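Local coordinates for putative fimbriae assembly chaperone (Salmonella typhimurium, PDB 2CO7), which is a periplasmic PapD-like chaperone that probably assists the folding of fimbrial subunits and their assembly into Saf fimbriae, at residues B[131-134]-B[135-138]; B[67-70]-B[71-74]. All blocks are in the same frame, centred on the assembly; numbering follows the deposited sequence.

Interaction 1: B[131-134]-B[135-138]; sequences RPDA and VKGT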
ATOM      1  N   ARG B 131       7.057  -2.255  19.396  1.00 16.77           N
ATOM      2  CA  ARG B 131       6.452  -2.000  20.710  1.00 17.54           C
ATOM      3  C   ARG B 131       7.480  -2.242  21.839  1.00 18.98           C
ATOM      4  O   ARG B 131       7.840  -3.418  22.175  1.00 17.70           O
ATOM      5  CB  ARG B 131       5.190  -2.860  20.885  1.00 17.52           C
ATOM      6  CG  ARG B 131       4.379  -2.517  22.166  1.00 17.74           C
ATOM      7  CD  ARG B 131       3.102  -3.271  22.204  1.00 15.04           C
ATOM      8  NE  ARG B 131       2.268  -2.914  21.040  1.00 17.46           N
ATOM      9  CZ  ARG B 131       1.220  -3.606  20.623  1.00 19.64           C
ATOM     10  NH1 ARG B 131       0.823  -4.716  21.269  1.00 18.07           N
ATOM     11  NH2 ARG B 131       0.565  -3.184  19.553  1.00 21.62           N
ATOM     12  N   PRO B 132       7.976  -1.136  22.419  1.00 19.09           N
ATOM     13  CA  PRO B 132       8.869  -1.208  23.573  1.00 19.90           C
ATOM     14  C   PRO B 132       8.251  -2.065  24.674  1.00 20.99           C
ATOM     15  O   PRO B 132       7.027  -2.132  24.802  1.00 20.32           O
ATOM     16  CB  PRO B 132       9.014   0.257  24.002  1.00 19.63           C
ATOM     17  CG  PRO B 132       8.793   1.018  22.719  1.00 19.88           C
ATOM     18  CD  PRO B 132       7.731   0.267  22.008  1.00 19.75           C
ATOM     19  N   ASP B 133       9.104  -2.714  25.461  1.00 22.19           N
ATOM     20  CA  ASP B 133       8.633  -3.641  26.484  1.00 23.74           C
ATOM     21  C   ASP B 133       7.825  -2.915  27.575  1.00 23.31           C
ATOM     22  O   ASP B 133       6.896  -3.481  28.152  1.00 24.88           O
ATOM     23  CB  ASP B 133       9.832  -4.396  27.069  1.00 24.52           C
ATOM     24  CG  ASP B 133       9.443  -5.724  27.724  1.00 27.41           C
ATOM     25  OD1 ASP B 133       9.717  -5.893  28.938  1.00 26.92           O
ATOM     26  OD2 ASP B 133       8.848  -6.577  27.035  1.00 30.96           O
ATOM     27  N   ALA B 134       8.151  -1.655  27.824  1.00 22.14           N
ATOM     28  CA  ALA B 134       7.420  -0.847  28.811  1.00 21.25           C
ATOM     29  C   ALA B 134       6.114  -0.258  28.291  1.00 20.16           C
ATOM     30  O   ALA B 134       5.378   0.393  29.050  1.00 21.46           O
ATOM     31  CB  ALA B 134       8.323   0.254  29.388  1.00 21.92           C
ATOM     32  N   VAL B 135       5.804  -0.498  27.012  1.00 17.21           N
ATOM     33  CA  VAL B 135       4.510  -0.130  26.463  1.00 15.34           C
ATOM     34  C   VAL B 135       3.596  -1.348  26.588  1.00 14.46           C
ATOM     35  O   VAL B 135       3.653  -2.253  25.759  1.00 12.33           O
ATOM     36  CB  VAL B 135       4.632   0.376  24.999  1.00 14.67           C
ATOM     37  CG1 VAL B 135       3.251   0.727  24.370  1.00 15.04           C
ATOM     38  CG2 VAL B 135       5.541   1.620  24.959  1.00 17.09           C
ATOM     39  N   LYS B 136       2.752  -1.346  27.621  1.00 13.72           N
ATOM     40  CA  LYS B 136       1.993  -2.560  27.989  1.00 14.39           C
ATOM     41  C   LYS B 136       0.619  -2.638  27.382  1.00 13.79           C
ATOM     42  O   LYS B 136       0.020  -1.633  27.033  1.00 12.73           O
ATOM     43  CB  LYS B 136       1.885  -2.673  29.511  1.00 15.52           C
ATOM     44  CG  LYS B 136       3.217  -2.551  30.240  1.00 15.76           C
ATOM     45  CD  LYS B 136       4.146  -3.710  30.000  1.00 20.85           C
ATOM     46  CE  LYS B 136       5.254  -3.699  31.051  1.00 23.03           C
ATOM     47  NZ  LYS B 136       6.405  -4.583  30.695  1.00 25.44           N
ATOM     48  N   GLY B 137       0.122  -3.862  27.259  1.00 13.48           N
ATOM     49  CA  GLY B 137      -1.190  -4.086  26.671  1.00 14.13           C
ATOM     50  C   GLY B 137      -1.211  -3.802  25.172  1.00 13.80           C
ATOM     51  O   GLY B 137      -0.179  -3.868  24.483  1.00 14.08           O
ATOM     52  N   THR B 138      -2.409  -3.499  24.686  1.00 17.02           N
ATOM     53  CA  THR B 138      -2.658  -3.329  23.252  1.00 17.43           C
ATOM     54  C   THR B 138      -3.363  -1.988  22.994  1.00 18.47           C
ATOM     55  O   THR B 138      -3.951  -1.412  23.923  1.00 18.22           O
ATOM     56  CB  THR B 138      -3.573  -4.452  22.738  1.00 17.36           C
ATOM     57  OG1 THR B 138      -4.874  -4.346  23.353  1.00 18.19           O
ATOM     58  CG2 THR B 138      -2.981  -5.808  23.041  1.00 20.86           C
TER
HETATM   59  O   HOH W   1       1.817  -5.626  24.152  1.00 15.36           O
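Gly137 O and Thr138 CA come up obliquely to the guanidinium of Arg131, while a water lies in its plane at the edge, 3.2 Å from Arg131 NH1. The same water donates to Gly137 O at 2.7 Å, bridging the arginine to the far end of the loop. With its CG anti to the backbone N (chi1 -172°), Arg131 crosses Val135 at about a right angle, and Arg131 CG lies 3.7 Å from Val135 O; the bend at chi3 (-61°) turns the guanidinium end toward Gly137 and the water. A type I beta turn, Pro132 to Val135, is closed by Val135 N donating to Pro132 O at 3.0 Å. On this turn Val135 CG2 packs against the proline ring, 3.9 Å from Pro132 CB. Lys136 folds back at chi2 to bring Lys136 NZ to Asp133 O for a hydrogen bond of 2.8 Å, the nitrogen above the carbonyl plane. The loop links the two immunoglobulin-like domains, from strand 116-131 to helix 139-142, N-capped by Thr138. Arg131, ending that strand, forms salt bridges with Glu90 of the N-terminal domain and Asp208 of the C-terminal domain, consistent with charged interdomain contacts in PapD-like chaperones; Val135 packs against Pro162 and Phe163.

Interaction 2: B[67-70]-B[71-74]; sequences RLEA and NQQS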
ATOM      1  N   ARG B  67      14.203 -16.394  -4.500  1.00 20.00           N
ATOM      2  CA  ARG B  67      13.380 -16.811  -5.608  1.00 19.32           C
ATOM      3  C   ARG B  67      12.350 -17.745  -4.997  1.00 20.31           C
ATOM      4  O   ARG B  67      12.694 -18.614  -4.188  1.00 21.90           O
ATOM      5  CB  ARG B  67      14.256 -17.527  -6.638  1.00 20.52           C
ATOM      6  CG  ARG B  67      13.599 -17.858  -7.973  1.00 20.83           C
ATOM      7  CD  ARG B  67      14.751 -18.217  -8.917  1.00 26.69           C
ATOM      8  NE  ARG B  67      14.349 -18.567 -10.277  1.00 31.98           N
ATOM      9  CZ  ARG B  67      14.081 -19.802 -10.690  1.00 33.46           C
ATOM     10  NH1 ARG B  67      14.108 -20.812  -9.834  1.00 35.61           N
ATOM     11  NH2 ARG B  67      13.751 -20.020 -11.955  1.00 34.93           N
ATOM     12  N   LEU B  68      11.094 -17.577  -5.388  1.00 19.97           N
ATOM     13  CA  LEU B  68      10.042 -18.544  -5.044  1.00 20.20           C
ATOM     14  C   LEU B  68       9.644 -19.382  -6.242  1.00 21.29           C
ATOM     15  O   LEU B  68       9.378 -18.840  -7.307  1.00 21.16           O
ATOM     16  CB  LEU B  68       8.826 -17.831  -4.476  1.00 20.23           C
ATOM     17  CG  LEU B  68       9.023 -17.217  -3.084  1.00 19.42           C
ATOM     18  CD1 LEU B  68       7.728 -16.489  -2.739  1.00 18.53           C
ATOM     19  CD2 LEU B  68       9.392 -18.275  -2.038  1.00 24.19           C
ATOM     20  N   GLU B  69       9.630 -20.714  -6.077  1.00 20.64           N
ATOM     21  CA  GLU B  69       9.097 -21.589  -7.108  1.00 19.98           C
ATOM     22  C   GLU B  69       7.582 -21.396  -7.181  1.00 18.34           C
ATOM     23  O   GLU B  69       6.983 -20.777  -6.281  1.00 17.93           O
ATOM     24  CB  GLU B  69       9.421 -23.066  -6.805  1.00 20.57           C
ATOM     25  CG  GLU B  69      10.916 -23.404  -6.737  1.00 24.75           C
ATOM     26  CD  GLU B  69      11.665 -23.075  -8.035  1.00 31.39           C
ATOM     27  OE1 GLU B  69      11.952 -24.001  -8.805  1.00 36.96           O
ATOM     28  OE2 GLU B  69      11.966 -21.884  -8.290  1.00 37.23           O
ATOM     29  N   ALA B  70       6.986 -21.951  -8.238  1.00 18.48           N
ATOM     30  CA  ALA B  70       5.530 -21.991  -8.427  1.00 18.42           C
ATOM     31  C   ALA B  70       4.922 -22.407  -7.086  1.00 18.54           C
ATOM     32  O   ALA B  70       5.296 -23.453  -6.543  1.00 17.11           O
ATOM     33  CB  ALA B  70       5.148 -23.028  -9.533  1.00 17.36           C
ATOM     34  N   ASN B  71       3.962 -21.624  -6.604  1.00 18.51           N
ATOM     35  CA  ASN B  71       3.158 -21.959  -5.405  1.00 18.92           C
ATOM     36  C   ASN B  71       3.955 -22.143  -4.100  1.00 18.52           C
ATOM     37  O   ASN B  71       3.433 -22.647  -3.109  1.00 18.99           O
ATOM     38  CB  ASN B  71       2.239 -23.194  -5.668  1.00 19.80           C
ATOM     39  CG  ASN B  71       1.846 -23.351  -7.144  1.00 22.68           C
ATOM     40  OD1 ASN B  71       2.569 -23.970  -7.944  1.00 28.34           O
ATOM     41  ND2 ASN B  71       0.697 -22.854  -7.495  1.00 22.46           N
ATOM     42  N   GLN B  72       5.215 -21.711  -4.076  1.00 18.59           N
ATOM     43  CA  GLN B  72       6.040 -21.877  -2.896  1.00 18.81           C
ATOM     44  C   GLN B  72       5.660 -20.932  -1.776  1.00 18.90           C
ATOM     45  O   GLN B  72       5.381 -19.753  -2.016  1.00 18.86           O
ATOM     46  CB  GLN B  72       7.529 -21.724  -3.223  1.00 19.32           C
ATOM     47  CG  GLN B  72       8.455 -22.004  -2.018  1.00 19.34           C
ATOM     48  CD  GLN B  72       9.926 -21.940  -2.357  1.00 20.20           C
ATOM     49  OE1 GLN B  72      10.312 -21.643  -3.480  1.00 18.71           O
ATOM     50  NE2 GLN B  72      10.767 -22.280  -1.374  1.00 24.54           N
ATOM     51  N   GLN B  73       5.698 -21.445  -0.555  1.00 18.45           N
ATOM     52  CA  GLN B  73       5.472 -20.626   0.642  1.00 19.69           C
ATOM     53  C   GLN B  73       6.751 -20.667   1.474  1.00 21.40           C
ATOM     54  O   GLN B  73       7.358 -21.726   1.655  1.00 20.12           O
ATOM     55  CB  GLN B  73       4.285 -21.162   1.453  1.00 19.97           C
ATOM     56  CG  GLN B  73       4.084 -20.543   2.882  1.00 20.65           C
ATOM     57  CD  GLN B  73       4.978 -21.154   3.963  1.00 26.15           C
ATOM     58  OE1 GLN B  73       5.206 -22.371   3.998  1.00 26.34           O
ATOM     59  NE2 GLN B  73       5.429 -20.311   4.902  1.00 26.07           N
ATOM     60  N   SER B  74       7.140 -19.505   1.970  1.00 21.80           N
ATOM     61  CA  SER B  74       8.388 -19.327   2.693  1.00 23.13           C
ATOM     62  C   SER B  74       8.131 -18.376   3.871  1.00 23.21           C
ATOM     63  O   SER B  74       7.085 -17.727   3.928  1.00 22.32           O
ATOM     64  CB  SER B  74       9.433 -18.687   1.792  1.00 24.21           C
ATOM     65  OG  SER B  74      10.707 -18.847   2.398  1.00 29.54           O
TER
HETATM   66  O   HOH W   2      13.213 -21.327  -4.428  1.00 26.26           O
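Arg67 meets Gln72 through a water that donates both to Arg67 O, at 2.8 Å, and to Gln72 OE1, at 3.1 Å. Its side chain points away from the returning segment, and its extended chain brings NH1 to OE2 of Glu69, at the start of the turn, in a salt bridge. Leu68, buried, brings its end toward the returning segment: Leu68 CD2 lies against the amide of Gln72, 3.7 Å from Gln72 CD, and the two side chains cross at about a right angle. The same methyl also reaches Ser74 CB, and thus touches both Gln72, at the end of the turn, and Ser74 of strand 73-80. Beyond the hairpin, Leu68 packs on Ile42 and Val44 of strand 42-50.

At Glu69 both backbone polar atoms are used. Glu69 N donates to Gln72 OE1, 2.8 Å away and nearly straight (166°), and lies in the plane of the amide carbonyl. With CG anti to its backbone N (chi1 -175°) and the chain extended beyond, Gln72 carries its oxygen back across the hairpin to this N-H. That oxygen therefore accepts two bonds, one from the peptide and one from the water, which together would limit rotation of the amide. Glu69 O in turn accepts from Gln72 N at 3.0 Å, closing the type II beta turn that connects strands 59-68 and 73-80 in the immunoglobulin-like N-terminal domain of the chaperone. Ala70 and Asn71 occupy the two central positions of this turn, and the positive phi of Asn71 (60°) fits the third position of a type II turn. The methyl of Ala70 touches Asn39 of a neighbouring loop, and the backbones of Asn71 and Gln38 are hydrogen-bonded.

Interactions 1 and 2 both involve beta turns, but they lie far apart. The 67-74 hairpin belongs to the N-terminal domain and 131-138 leads out of it; their centres are 35 Å apart and their nearest atoms about 22 Å, so they do not meet. The turns differ in type and setting. The 67-74 turn reverses the chain between adjacent antiparallel strands of one sheet, whereas the 131-138 turn lies on the connection from that sheet's strand 116-131 toward the second domain. Neither segment pair is touched by the other protein chain of the assembly.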